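PDB 5MUA: ricin B-related lectin from Polyporus squamosus, which binds galactose through a ricin B-type beta-trefoil module and carries a calcium-binding, papain-like protease domain that holds the inhibitor E-64. Local coordinates for residues 8-13 against 46-51; 21-26 against 33-38; 234-239 against 251-256. All blocks are in the same frame, centred on the assembly; numbering follows the deposited sequence. Where two conformers were deposited one is given.

Contact 1: residues 8-13 against 46-51; sequences IYYIAS and NNLWLI
Residues 8-13 and strand 49-53 run antiparallel with a strong twist, 122° between the short strand directions, and are joined by a reciprocal pair of backbone bonds, Tyr9 N to Trp49 O at 2.8 Å and Trp49 N to Tyr9 O at 3.0 Å. This pairing belongs to the beta-trefoil lectin module and is buried in it. Beyond the hydrogen-bonded pair the chains splay apart, and a water bridges the gap by accepting from Ile11 N and donating to Asn47 O.

Tyr9 and Trp49 share one face of the pairing, and Ile11 and Ile51 pack against their rings. Ile11 lays its CD1 methyl over the indole, 4.0 Å from the centroid of the Trp49 five-membered ring, a CH-pi contact in which the aliphatic chain crosses the ring system at about a right angle. A hydrogen bond from Trp49 NE1 to Leu21 O of strand 19-23 helps to set the rotation of the indole. Farther along, Ile51 CD1 meets the Tyr9 ring at CD1, 3.6 Å away; the Tyr9 hydroxyl is bonded to Gly5 O and Gln4 N in the N-terminal segment. Ile8 and Leu50 lie on the other face, touching through Ile8 CG1 and Leu50 CD1 at 3.8 Å.

At the 3-10 residues that precede the strand, Tyr10 leaves its backbone pointing away from 46-51, yet with CG anti to its carbonyl carbon (chi1 -66°) the ring comes back beside Asn47, with Leu48 CD2 obliquely near Tyr10 CE1. The Asn47 amide stands nearly perpendicular to the ring, the planes 80° apart. Asp43 OD1 bonds both Asn47 ND2 and Tyr10 OH, a shared partner that helps to hold the two groups side by side, and Asn47 OD1 lies at the ring edge, 3.3 Å from Tyr10 CE1.

Contact 2: residues 21-26 against 33-38; sequences LALSED and PDVIIS
Leu21 to Leu23 and Val35 to Ile37 form the paired arms of a beta hairpin in the trefoil lectin module, an antiparallel ribbon with 128° between the short strand directions. Three backbone bonds hold it: Ala22 N to Ile36 O and Ile36 N to Ala22 O, both 2.8 Å, and, past the end of strand 19-23, Ser24 N to Asp34 O at 2.9 Å. The last is nearly straight, 172° at the hydrogen.

Leu23 and Val35 share one face, Ala22 and Ile36 the other. Leu23, its CG anti to the backbone N (chi1 -169°), brings CD1 to 4.0 Å from Val35 CG2 and sets CG against Pro33 CB. Leu21 CD2 also reaches Val35, whose side chain continues onto Ile84 and Val130 of neighbouring strands. Ala22 CB packs on Ser38 CB at 3.7 Å, while Ile36 CG1 lies against the carbonyl oxygen of Ala22.

Polar groups organise the loop end. Ser24 OG accepts from Asp26 N in an ST turn, and Asp34 OD2 has a salt bridge to Lys31. One water ties the arms together there, donating to Asp26 O at 2.7 Å and accepting from Asp34 N.

Contact 3: residues 234-239 against 251-256; sequences LLCGLM and NWFVER
The beta hairpin of strands 233-243 and 246-255, in the papain-like part of the chain, brings residues 234-239 and 251-256 together, with Gly237 opposite Trp252 as a hydrogen-bonded antiparallel pair. Trp252 CG sits between the backbone N and the carbonyl carbon (chi1 62°), which folds the indole across the neighbouring strand. Gly237 CA lies against one ring face, 3.4 Å from the centroid of the five-membered ring, and the Met239 CE methyl sits over the opposite face, offset toward the rim. The indole is thus sandwiched, while its NE1 makes a weak bond to Leu238 O at the ring edge, and Leu160 and Val156 of helix 153-162 add further packing.

Gly237 N donates to Trp252 O at 2.8 Å. Gly237 O is gripped twice, from opposite faces of its carbonyl plane: Trp252 N comes from well above that plane, and Asn251 ND2 at 3.0 Å. The same amide nitrogen also serves Ala212 O, linking the hairpin to helix 208-226.

Toward the other end, Leu235 CD2 meets Val254 CG2 at 3.7 Å. Cys236 SG makes an oblique sulfur-aromatic contact with Phe253. Leu235 O, buried with no hydrogen-bond partner in the model, lies at the edge of that ring, 3.3 Å from Phe253 CE1.

How the contacts relate
Contacts 1 and 2 share the N-terminal trefoil module, their centres 11 Å apart; contact 3 lies in the papain-like part, with its centre about 21 Å from that of contact 1 and 29 Å from that of contact 2. Along the chain, contact 2 falls between the two segments of contact 1, and contact 3 follows both. Strand 19-23 joins the first two directly, since Leu21 N is probably hydrogen-bonded to Ile11 O. The side chain of Pro33 in contact 2 is about 9 Å from the bound galactose, and that of Leu238 in contact 3 about 8 Å from E-64. Tyr10 OH and Arg256 NH1, 2.9 Å apart, probably form a hydrogen bond linking contacts 1 and 3 across the lectin-protease boundary.

Contact 1: residues 8-13 against 46-51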
loop_
_atom_site.group_PDB
_atom_site.type_symbol
_atom_site.label_atom_id
_atom_site.label_comp_id
_atom_site.label_asym_id
_atom_site.label_seq_id
_atom_site.Cartn_x
_atom_site.Cartn_y
_atom_site.Cartn_z
ATOM N N ILE B 8 11.012 -16.679 14.382
ATOM C CA ILE B 8 12.165 -15.759 14.234
ATOM C C ILE B 8 12.557 -15.395 15.638
ATOM O O ILE B 8 11.671 -15.123 16.511
ATOM C CB ILE B 8 11.799 -14.478 13.432
ATOM C CG1 ILE B 8 11.382 -14.934 12.008
ATOM C CG2 ILE B 8 12.947 -13.518 13.408
ATOM C CD1 ILE B 8 10.666 -13.873 11.182
ATOM N N TYR B 9 13.866 -15.433 15.896
ATOM C CA TYR B 9 14.394 -15.317 17.233
ATOM C C TYR B 9 15.658 -14.508 17.322
ATOM O O TYR B 9 16.434 -14.430 16.358
ATOM C CB TYR B 9 14.758 -16.691 17.732
ATOM C CG TYR B 9 13.667 -17.662 17.813
ATOM C CD1 TYR B 9 13.345 -18.492 16.739
ATOM C CD2 TYR B 9 12.993 -17.836 19.008
ATOM C CE1 TYR B 9 12.352 -19.403 16.856
ATOM C CE2 TYR B 9 12.008 -18.796 19.169
ATOM C CZ TYR B 9 11.682 -19.613 18.077
ATOM O OH TYR B 9 10.695 -20.559 18.228
ATOM N N TYR B 10 15.895 -13.894 18.478
ATOM C CA TYR B 10 17.274 -13.567 18.890
ATOM C C TYR B 10 17.815 -14.818 19.546
ATOM O O TYR B 10 17.052 -15.568 20.229
ATOM C CB TYR B 10 17.298 -12.472 19.966
ATOM C CG TYR B 10 16.832 -11.087 19.567
ATOM C CD1 TYR B 10 17.338 -10.439 18.455
ATOM C CD2 TYR B 10 15.977 -10.367 20.440
ATOM C CE1 TYR B 10 16.921 -9.138 18.136
ATOM C CE2 TYR B 10 15.576 -9.051 20.155
ATOM C CZ TYR B 10 16.028 -8.455 18.998
ATOM O OH TYR B 10 15.660 -7.136 18.685
ATOM N N ILE B 11 19.073 -15.100 19.294
ATOM C CA ILE B 11 19.750 -16.244 19.942
ATOM C C ILE B 11 20.823 -15.590 20.812
ATOM O O ILE B 11 21.815 -15.068 20.309
ATOM C CB ILE B 11 20.386 -17.177 18.899
ATOM C CG1 ILE B 11 19.355 -17.666 17.849
ATOM C CG2 ILE B 11 21.059 -18.374 19.596
ATOM C CD1 ILE B 11 19.951 -18.510 16.732
ATOM N N ALA B 12 20.622 -15.591 22.131
ATOM C CA ALA B 12 21.550 -14.913 23.034
ATOM C C ALA B 12 22.356 -15.939 23.811
ATOM O O ALA B 12 21.830 -16.993 24.162
ATOM C CB ALA B 12 20.791 -14.050 24.059
ATOM N N SER B 13 23.564 -15.557 24.118
ATOM C CA SER B 13 24.441 -16.431 24.998
ATOM C C SER B 13 23.909 -16.452 26.410
ATOM O O SER B 13 23.623 -15.418 26.951
ATOM C CB SER B 13 25.856 -15.894 25.043
ATOM O OG SER B 13 26.677 -16.700 25.886
ATOM N N ASN B 46 20.700 -8.033 11.107
ATOM C CA ASN B 46 21.438 -9.274 11.010
ATOM C C ASN B 46 21.591 -10.037 12.331
ATOM O O ASN B 46 22.293 -11.069 12.362
ATOM C CB ASN B 46 22.772 -9.075 10.264
ATOM C CG ASN B 46 23.669 -8.095 10.959
ATOM O OD1 ASN B 46 23.519 -7.776 12.127
ATOM N ND2 ASN B 46 24.604 -7.565 10.204
ATOM N N ASN B 47 20.933 -9.568 13.382
ATOM C CA ASN B 47 20.762 -10.367 14.607
ATOM C C ASN B 47 19.526 -11.249 14.609
ATOM O O ASN B 47 19.210 -11.894 15.620
ATOM C CB ASN B 47 20.867 -9.510 15.858
ATOM C CG ASN B 47 19.661 -8.595 16.041
ATOM O OD1 ASN B 47 18.629 -8.762 15.318
ATOM N ND2 ASN B 47 19.772 -7.629 16.999
ATOM N N LEU B 48 18.775 -11.248 13.513
ATOM C CA LEU B 48 17.516 -11.968 13.477
ATOM C C LEU B 48 17.690 -13.300 12.816
ATOM O O LEU B 48 18.181 -13.368 11.705
ATOM C CB LEU B 48 16.469 -11.164 12.723
ATOM C CG LEU B 48 16.180 -9.797 13.369
ATOM C CD1 LEU B 48 15.419 -8.888 12.385
ATOM C CD2 LEU B 48 15.392 -9.960 14.687
ATOM N N TRP B 49 17.189 -14.352 13.468
ATOM C CA TRP B 49 17.345 -15.708 12.946
ATOM C C TRP B 49 16.018 -16.393 12.701
ATOM O O TRP B 49 15.164 -16.525 13.617
ATOM C CB TRP B 49 18.192 -16.556 13.898
ATOM C CG TRP B 49 19.559 -15.969 14.056
ATOM C CD1 TRP B 49 19.954 -15.097 15.038
ATOM C CD2 TRP B 49 20.712 -16.094 13.170
ATOM N NE1 TRP B 49 21.241 -14.743 14.852
ATOM C CE2 TRP B 49 21.744 -15.333 13.733
ATOM C CE3 TRP B 49 20.975 -16.824 12.008
ATOM C CZ2 TRP B 49 23.035 -15.241 13.153
ATOM C CZ3 TRP B 49 22.260 -16.754 11.418
ATOM C CH2 TRP B 49 23.276 -15.957 12.003
ATOM N N LEU B 50 15.835 -16.830 11.454
ATOM C CA LEU B 50 14.636 -17.509 11.004
ATOM C C LEU B 50 14.931 -18.991 11.040
ATOM O O LEU B 50 15.786 -19.459 10.347
ATOM C CB LEU B 50 14.241 -17.085 9.561
ATOM C CG LEU B 50 13.112 -17.902 8.907
ATOM C CD1 LEU B 50 11.773 -17.858 9.681
ATOM C CD2 LEU B 50 12.815 -17.402 7.517
ATOM N N ILE B 51 14.213 -19.679 11.918
ATOM C CA ILE B 51 14.485 -21.060 12.297
ATOM C C ILE B 51 13.343 -21.873 11.762
ATOM O O ILE B 51 12.175 -21.638 12.132
ATOM C CB ILE B 51 14.646 -21.163 13.814
ATOM C CG1 ILE B 51 15.844 -20.342 14.213
ATOM C CG2 ILE B 51 14.884 -22.635 14.184
ATOM C CD1 ILE B 51 16.197 -20.435 15.693
HETATM O O HOH W 1 20.365 -12.864 17.864
#

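Contact 2: residues 21-26 against 33-38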
loop_
_atom_site.group_PDB
_atom_site.type_symbol
_atom_site.label_atom_id
_atom_site.label_comp_id
_atom_site.label_asym_id
_atom_site.label_seq_id
_atom_site.Cartn_x
_atom_site.Cartn_y
_atom_site.Cartn_z
ATOM N N LEU B 21 23.771 -13.576 18.871
ATOM C CA LEU B 21 24.379 -13.950 17.652
ATOM C C LEU B 21 23.939 -13.039 16.526
ATOM O O LEU B 21 22.782 -12.645 16.437
ATOM C CB LEU B 21 24.024 -15.358 17.342
ATOM C CG LEU B 21 24.636 -16.389 18.311
ATOM C CD1 LEU B 21 24.306 -17.751 17.719
ATOM C CD2 LEU B 21 26.162 -16.240 18.455
ATOM N N ALA B 22 24.867 -12.744 15.653
ATOM C CA ALA B 22 24.563 -11.986 14.427
ATOM C C ALA B 22 25.481 -12.519 13.308
ATOM O O ALA B 22 26.397 -13.304 13.548
ATOM C CB ALA B 22 24.773 -10.487 14.666
ATOM N N LEU B 23 25.207 -12.127 12.068
ATOM C CA LEU B 23 26.073 -12.452 10.953
ATOM C C LEU B 23 26.870 -11.235 10.519
ATOM O O LEU B 23 26.330 -10.161 10.342
ATOM C CB LEU B 23 25.273 -13.032 9.818
ATOM C CG LEU B 23 26.133 -13.633 8.740
ATOM C CD1 LEU B 23 26.699 -14.998 9.174
ATOM C CD2 LEU B 23 25.231 -13.872 7.510
ATOM N N SER B 24 28.172 -11.421 10.385
ATOM C CA SER B 24 29.082 -10.445 9.870
ATOM C C SER B 24 28.653 -9.965 8.525
ATOM O O SER B 24 28.137 -10.760 7.741
ATOM C CB SER B 24 30.504 -10.998 9.715
ATOM O OG SER B 24 31.366 -9.931 9.302
ATOM N N GLU B 25 28.855 -8.674 8.260
ATOM C CA GLU B 25 28.630 -8.165 6.883
ATOM C C GLU B 25 29.844 -8.258 5.939
ATOM O O GLU B 25 29.732 -7.969 4.728
ATOM C CB GLU B 25 28.112 -6.725 6.928
ATOM C CG GLU B 25 26.804 -6.516 7.635
ATOM C CD GLU B 25 26.363 -5.090 7.464
ATOM O OE1 GLU B 25 26.923 -4.259 8.190
ATOM O OE2 GLU B 25 25.542 -4.821 6.564
ATOM N N ASP B 26 30.997 -8.697 6.477
ATOM C CA ASP B 26 32.216 -8.807 5.714
ATOM C C ASP B 26 32.483 -10.232 5.289
ATOM O O ASP B 26 32.320 -11.212 6.090
ATOM C CB ASP B 26 33.400 -8.326 6.525
ATOM C CG ASP B 26 33.417 -6.808 6.693
ATOM O OD1 ASP B 26 33.020 -6.096 5.738
ATOM O OD2 ASP B 26 33.844 -6.390 7.761
ATOM N N PRO B 33 31.161 -15.049 5.568
ATOM C CA PRO B 33 30.871 -14.231 6.743
ATOM C C PRO B 33 30.734 -15.111 8.002
ATOM O O PRO B 33 30.131 -16.194 7.970
ATOM C CB PRO B 33 29.513 -13.565 6.441
ATOM C CG PRO B 33 28.870 -14.479 5.448
ATOM C CD PRO B 33 29.994 -15.140 4.660
ATOM N N ASP B 34 31.375 -14.669 9.058
ATOM C CA ASP B 34 31.304 -15.391 10.333
ATOM C C ASP B 34 30.003 -15.103 11.040
ATOM O O ASP B 34 29.495 -13.967 11.049
ATOM C CB ASP B 34 32.447 -14.992 11.245
ATOM C CG ASP B 34 33.821 -15.298 10.631
ATOM O OD1 ASP B 34 33.999 -16.413 10.122
ATOM O OD2 ASP B 34 34.669 -14.409 10.613
ATOM N N VAL B 35 29.478 -16.103 11.738
ATOM C CA VAL B 35 28.521 -15.840 12.781
ATOM C C VAL B 35 29.345 -15.229 13.899
ATOM O O VAL B 35 30.401 -15.791 14.288
ATOM C CB VAL B 35 27.765 -17.119 13.263
ATOM C CG1 VAL B 35 26.916 -16.840 14.484
ATOM C CG2 VAL B 35 26.873 -17.654 12.166
ATOM N N ILE B 36 28.881 -14.127 14.478
ATOM C CA ILE B 36 29.650 -13.323 15.437
ATOM C C ILE B 36 28.758 -12.983 16.632
ATOM O O ILE B 36 27.510 -13.159 16.616
ATOM C CB ILE B 36 30.245 -12.023 14.835
ATOM C CG1 ILE B 36 29.103 -11.068 14.283
ATOM C CG2 ILE B 36 31.206 -12.339 13.679
ATOM C CD1 ILE B 36 29.538 -9.651 13.843
ATOM N N ILE B 37 29.406 -12.572 17.711
ATOM C CA ILE B 37 28.709 -12.022 18.855
ATOM C C ILE B 37 28.363 -10.560 18.559
ATOM O O ILE B 37 29.094 -9.885 17.852
ATOM C CB ILE B 37 29.550 -12.097 20.168
ATOM C CG1 ILE B 37 30.856 -11.253 20.079
ATOM C CG2 ILE B 37 29.776 -13.552 20.520
ATOM C CD1 ILE B 37 31.774 -11.269 21.340
ATOM N N SER B 38 27.296 -10.103 19.200
ATOM C CA SER B 38 26.678 -8.810 18.966
ATOM C C SER B 38 26.141 -8.322 20.282
ATOM O O SER B 38 25.483 -9.069 21.030
ATOM C CB SER B 38 25.469 -9.066 18.023
ATOM O OG SER B 38 24.851 -7.900 17.719
HETATM O O HOH W 2 33.038 -12.242 8.527
#

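Contact 3: residues 234-239 against 251-256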
loop_
_atom_site.group_PDB
_atom_site.type_symbol
_atom_site.label_atom_id
_atom_site.label_comp_id
_atom_site.label_asym_id
_atom_site.label_seq_id
_atom_site.Cartn_x
_atom_site.Cartn_y
_atom_site.Cartn_z
ATOM N N LEU B 234 6.257 -9.063 7.338
ATOM C CA LEU B 234 6.266 -8.070 8.405
ATOM C C LEU B 234 4.850 -7.705 8.792
ATOM O O LEU B 234 4.020 -7.364 7.912
ATOM C CB LEU B 234 7.025 -6.810 7.947
ATOM C CG LEU B 234 8.483 -6.941 7.465
ATOM C CD1 LEU B 234 9.081 -5.585 7.236
ATOM C CD2 LEU B 234 9.392 -7.767 8.364
ATOM N N LEU B 235 4.533 -7.751 10.083
ATOM C CA LEU B 235 3.201 -7.368 10.552
ATOM C C LEU B 235 2.980 -5.882 10.448
ATOM O O LEU B 235 3.683 -5.127 11.053
ATOM C CB LEU B 235 2.950 -7.790 12.011
ATOM C CG LEU B 235 1.529 -7.462 12.537
ATOM C CD1 LEU B 235 0.409 -8.064 11.689
ATOM C CD2 LEU B 235 1.402 -7.853 13.975
ATOM N N CYS B 236 2.013 -5.481 9.606
ATOM C CA CYS B 236 1.609 -4.086 9.583
ATOM C C CYS B 236 0.126 -4.114 9.246
ATOM O O CYS B 236 -0.243 -4.318 8.120
ATOM C CB CYS B 236 2.370 -3.283 8.525
ATOM S SG CYS B 236 1.860 -1.541 8.496
ATOM N N GLY B 237 -0.691 -3.912 10.234
ATOM C CA GLY B 237 -2.147 -3.920 10.043
ATOM C C GLY B 237 -2.711 -2.638 9.455
ATOM O O GLY B 237 -2.164 -1.539 9.668
ATOM N N LEU B 238 -3.781 -2.829 8.718
ATOM C CA LEU B 238 -4.684 -1.752 8.247
ATOM C C LEU B 238 -6.019 -1.929 8.960
ATOM O O LEU B 238 -6.505 -3.081 9.076
ATOM C CB LEU B 238 -4.879 -1.814 6.742
ATOM C CG LEU B 238 -5.873 -0.831 6.105
ATOM C CD1 LEU B 238 -5.405 0.596 6.362
ATOM C CD2 LEU B 238 -5.877 -1.051 4.623
ATOM N N MET B 239 -6.590 -0.822 9.477
ATOM C CA MET B 239 -7.914 -0.864 10.066
ATOM C C MET B 239 -8.725 0.345 9.531
ATOM O O MET B 239 -8.184 1.379 9.300
ATOM C CB MET B 239 -7.841 -0.763 11.618
ATOM C CG MET B 239 -8.160 -2.049 12.279
ATOM S SD MET B 239 -7.889 -1.756 14.028
ATOM C CE MET B 239 -7.763 -3.501 14.380
ATOM N N ASN B 251 -3.311 2.392 11.212
ATOM C CA ASN B 251 -2.551 1.142 11.191
ATOM C C ASN B 251 -2.472 0.532 12.612
ATOM O O ASN B 251 -2.828 1.157 13.603
ATOM C CB ASN B 251 -1.154 1.394 10.639
ATOM C CG ASN B 251 -1.176 1.900 9.195
ATOM O OD1 ASN B 251 -0.922 3.070 8.919
ATOM N ND2 ASN B 251 -1.475 1.009 8.288
ATOM N N TRP B 252 -1.969 -0.701 12.689
ATOM C CA TRP B 252 -1.921 -1.395 13.942
ATOM C C TRP B 252 -0.872 -2.492 13.922
ATOM O O TRP B 252 -0.494 -3.009 12.850
ATOM C CB TRP B 252 -3.230 -1.971 14.342
ATOM C CG TRP B 252 -3.804 -3.030 13.400
ATOM C CD1 TRP B 252 -4.618 -2.800 12.314
ATOM C CD2 TRP B 252 -3.666 -4.453 13.501
ATOM N NE1 TRP B 252 -4.961 -4.019 11.721
ATOM C CE2 TRP B 252 -4.418 -5.036 12.461
ATOM C CE3 TRP B 252 -2.958 -5.299 14.372
ATOM C CZ2 TRP B 252 -4.427 -6.393 12.230
ATOM C CZ3 TRP B 252 -3.024 -6.653 14.168
ATOM C CH2 TRP B 252 -3.763 -7.190 13.126
ATOM N N PHE B 253 -0.475 -2.862 15.128
ATOM C CA PHE B 253 0.637 -3.739 15.347
ATOM C C PHE B 253 0.402 -4.515 16.645
ATOM O O PHE B 253 -0.517 -4.201 17.461
ATOM C CB PHE B 253 1.918 -2.890 15.542
ATOM C CG PHE B 253 2.316 -2.089 14.329
ATOM C CD1 PHE B 253 2.990 -2.698 13.271
ATOM C CD2 PHE B 253 2.042 -0.762 14.248
ATOM C CE1 PHE B 253 3.288 -1.985 12.100
ATOM C CE2 PHE B 253 2.378 -0.020 13.114
ATOM C CZ PHE B 253 3.010 -0.634 12.047
ATOM N N VAL B 254 1.281 -5.486 16.868
ATOM C CA VAL B 254 1.387 -6.086 18.211
ATOM C C VAL B 254 2.732 -5.754 18.722
ATOM O O VAL B 254 3.634 -5.406 17.988
ATOM C CB VAL B 254 1.044 -7.601 18.292
ATOM C CG1 VAL B 254 -0.317 -7.896 17.712
ATOM C CG2 VAL B 254 2.045 -8.471 17.586
ATOM N N GLU B 255 2.863 -5.822 20.044
ATOM C CA GLU B 255 4.030 -5.326 20.737
ATOM C C GLU B 255 4.980 -6.493 20.953
ATOM O O GLU B 255 4.562 -7.558 21.356
ATOM C CB GLU B 255 3.614 -4.792 22.144
ATOM C CG GLU B 255 2.851 -3.465 22.146
ATOM C CD GLU B 255 3.751 -2.330 21.751
ATOM O OE1 GLU B 255 4.947 -2.340 22.087
ATOM O OE2 GLU B 255 3.276 -1.407 21.142
ATOM N N ARG B 256 6.264 -6.249 20.759
ATOM C CA ARG B 256 7.254 -7.226 21.188
ATOM C C ARG B 256 7.266 -7.628 22.623
ATOM O O ARG B 256 7.456 -8.803 22.913
ATOM C CB ARG B 256 8.629 -6.820 20.783
ATOM C CG ARG B 256 8.987 -7.702 19.612
ATOM C CD ARG B 256 10.345 -7.415 19.289
ATOM N NE ARG B 256 10.596 -7.491 17.880
ATOM C CZ ARG B 256 11.809 -7.302 17.419
ATOM N NH1 ARG B 256 12.807 -7.143 18.323
ATOM N NH2 ARG B 256 12.027 -7.373 16.116
#